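Local coordinates for Rho-related gtp-binding protein RHOD (Homo sapiens, PDB 2J1L), which is a small guanine-nucleotide-binding protein of the Rho branch of the Ras family, modelled here with guanosine-5'-diphosphate and a magnesium ion, at residues Leu109-Asp114 against Asp122-Arg127. Sequence-based numbering, arbitrary orientation.
Sequences LLLCFD and DNIFNR
Leu-111, Cys-112 and Phe-113 of strand segment 109-114 meet a single residue, Ile-124, of helix segment 122-127. The axes of the two short segments approach to 8.7 Å with their N-to-C directions 136° apart, so the helix runs back over the strand at a slant. The backbones come nearest at Leu-111 and Ile-124, whose CA atoms are 6.7 Å apart, and no hydrogen bond links the segments.

Ile-124 points at the strand and divides its branches among three neighbours. CG2 of Ile-124, anti to the backbone N, meets CD1 of Leu-111 at 4.0 Å, the two side chains lying alongside and pointing opposite ways. CG1 of Ile-124, anti to the carbonyl carbon (chi1 -62°), lies 3.9 Å from CD1 of Phe-113, approaching the ring obliquely. CB of Phe-113 is 4.0 Å from both CG1 and CD1 of Ile-124, and the two side chains stand roughly perpendicular. Between the Leu-111 and Phe-113 side chains, CD1 of Ile-124 reaches the strand backbone, 3.3 Å from O of Cys-112, while the Cys-112 side chain departs to the other face of the sheet and touches Cys-45. Side-chain packing is apolar, apart from the methyl set against the Cys-112 carbonyl.

This is the first half of a beta-alpha-beta unit, in which helix 118-135 connects strand 106-114 to its parallel neighbour 141-146. Trp-128 extends the packing on Leu-111, and Phe-121 meets the Phe-113 ring. Asp-114 forms a salt bridge with Lys-147 of the guanosine-5'-diphosphate pocket, and Asn-123 ND2 donates a hydrogen bond to OD2 of Asp-42, just after strand 34-41.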
loop_
_atom_site.group_PDB
_atom_site.type_symbol
_atom_site.label_atom_id
_atom_site.label_comp_id
_atom_site.label_asym_id
_atom_site.label_seq_id
_atom_site.Cartn_x
_atom_site.Cartn_y
_atom_site.Cartn_z
ATOM N N LEU A 109 0.571 8.699 -0.916
ATOM C CA LEU A 109 1.432 7.739 -0.235
ATOM C C LEU A 109 0.633 6.494 0.017
ATOM O O LEU A 109 -0.502 6.585 0.519
ATOM C CB LEU A 109 1.850 8.282 1.115
ATOM C CG LEU A 109 3.033 9.234 1.170
ATOM C CD1 LEU A 109 3.064 9.800 2.557
ATOM C CD2 LEU A 109 4.351 8.524 0.838
ATOM N N LEU A 110 1.209 5.346 -0.329
ATOM C CA LEU A 110 0.622 4.065 -0.025
ATOM C C LEU A 110 1.463 3.459 1.062
ATOM O O LEU A 110 2.593 3.043 0.819
ATOM C CB LEU A 110 0.617 3.153 -1.244
ATOM C CG LEU A 110 -0.098 3.662 -2.513
ATOM C CD1 LEU A 110 -0.046 2.585 -3.623
ATOM C CD2 LEU A 110 -1.544 4.055 -2.212
ATOM N N LEU A 111 0.923 3.456 2.278
ATOM C CA LEU A 111 1.520 2.772 3.411
ATOM C C LEU A 111 1.105 1.302 3.373
ATOM O O LEU A 111 -0.033 0.983 3.667
ATOM C CB LEU A 111 1.047 3.396 4.720
ATOM C CG LEU A 111 1.447 4.839 5.006
ATOM C CD1 LEU A 111 1.471 5.085 6.541
ATOM C CD2 LEU A 111 2.804 5.209 4.383
ATOM N N CYS A 112 2.051 0.430 3.044
ATOM C CA CYS A 112 1.795 -0.990 2.790
ATOM C C CYS A 112 2.148 -1.897 3.963
ATOM O O CYS A 112 3.133 -1.680 4.659
ATOM C CB CYS A 112 2.642 -1.446 1.602
ATOM S SG CYS A 112 2.215 -0.599 0.073
ATOM N N PHE A 113 1.349 -2.936 4.164
ATOM C CA PHE A 113 1.750 -3.997 5.086
ATOM C C PHE A 113 1.297 -5.376 4.602
ATOM O O PHE A 113 0.373 -5.479 3.812
ATOM C CB PHE A 113 1.209 -3.722 6.476
ATOM C CG PHE A 113 -0.276 -3.842 6.571
ATOM C CD1 PHE A 113 -1.096 -2.746 6.304
ATOM C CD2 PHE A 113 -0.860 -5.051 6.932
ATOM C CE1 PHE A 113 -2.459 -2.858 6.399
ATOM C CE2 PHE A 113 -2.224 -5.161 7.035
ATOM C CZ PHE A 113 -3.031 -4.064 6.761
ATOM N N ASP A 114 1.969 -6.418 5.089
ATOM C CA ASP A 114 1.622 -7.814 4.795
ATOM C C ASP A 114 0.525 -8.215 5.779
ATOM O O ASP A 114 0.724 -8.092 7.001
ATOM C CB ASP A 114 2.895 -8.651 4.981
ATOM C CG ASP A 114 2.700 -10.132 4.731
ATOM O OD1 ASP A 114 1.545 -10.608 4.762
ATOM O OD2 ASP A 114 3.733 -10.836 4.525
ATOM N N ASP A 122 1.697 -3.279 12.744
ATOM C CA ASP A 122 2.051 -2.423 13.880
ATOM C C ASP A 122 2.870 -1.214 13.447
ATOM O O ASP A 122 2.648 -0.092 13.929
ATOM C CB ASP A 122 2.873 -3.205 14.906
ATOM C CG ASP A 122 2.058 -4.283 15.663
ATOM O OD1 ASP A 122 0.836 -4.451 15.398
ATOM O OD2 ASP A 122 2.667 -4.969 16.525
ATOM N N ASN A 123 3.815 -1.453 12.539
ATOM C CA ASN A 123 4.732 -0.424 12.072
ATOM C C ASN A 123 4.105 0.659 11.190
ATOM O O ASN A 123 4.712 1.721 10.968
ATOM C CB ASN A 123 5.902 -1.061 11.331
ATOM C CG ASN A 123 6.967 -1.571 12.256
ATOM O OD1 ASN A 123 7.030 -1.197 13.429
ATOM N ND2 ASN A 123 7.833 -2.434 11.729
ATOM N N ILE A 124 2.908 0.406 10.679
ATOM C CA ILE A 124 2.198 1.433 9.952
ATOM C C ILE A 124 1.990 2.556 10.947
ATOM O O ILE A 124 2.347 3.697 10.689
ATOM C CB ILE A 124 0.851 0.928 9.395
ATOM C CG1 ILE A 124 1.059 -0.207 8.388
ATOM C CG2 ILE A 124 0.129 2.022 8.680
ATOM C CD1 ILE A 124 1.993 0.146 7.223
ATOM N N PHE A 125 1.469 2.203 12.109
ATOM C CA PHE A 125 1.193 3.156 13.163
ATOM C C PHE A 125 2.454 3.585 13.936
ATOM O O PHE A 125 2.620 4.764 14.210
ATOM C CB PHE A 125 0.174 2.538 14.118
ATOM C CG PHE A 125 -0.408 3.500 15.096
ATOM C CD1 PHE A 125 -1.518 4.253 14.762
ATOM C CD2 PHE A 125 0.126 3.629 16.372
ATOM C CE1 PHE A 125 -2.074 5.129 15.657
ATOM C CE2 PHE A 125 -0.426 4.508 17.280
ATOM C CZ PHE A 125 -1.527 5.264 16.927
ATOM N N ASN A 126 3.330 2.651 14.308
ATOM C CA ASN A 126 4.434 2.991 15.229
ATOM C C ASN A 126 5.598 3.704 14.563
ATOM O O ASN A 126 6.361 4.378 15.238
ATOM C CB ASN A 126 4.990 1.747 15.952
ATOM C CG ASN A 126 3.947 1.033 16.774
ATOM O OD1 ASN A 126 2.972 1.627 17.181
ATOM N ND2 ASN A 126 4.141 -0.258 17.007
ATOM N N ARG A 127 5.740 3.541 13.255
ATOM C CA ARG A 127 6.963 3.908 12.552
ATOM C C ARG A 127 6.688 4.739 11.276
ATOM O O ARG A 127 7.370 5.755 11.062
ATOM C CB ARG A 127 7.774 2.622 12.290
ATOM C CG ARG A 127 8.564 2.492 10.969
ATOM C CD ARG A 127 9.924 3.188 11.016
ATOM N NE ARG A 127 10.704 3.029 9.773
ATOM C CZ ARG A 127 11.943 3.501 9.597
ATOM N NH1 ARG A 127 12.555 4.148 10.578
ATOM N NH2 ARG A 127 12.582 3.326 8.443
#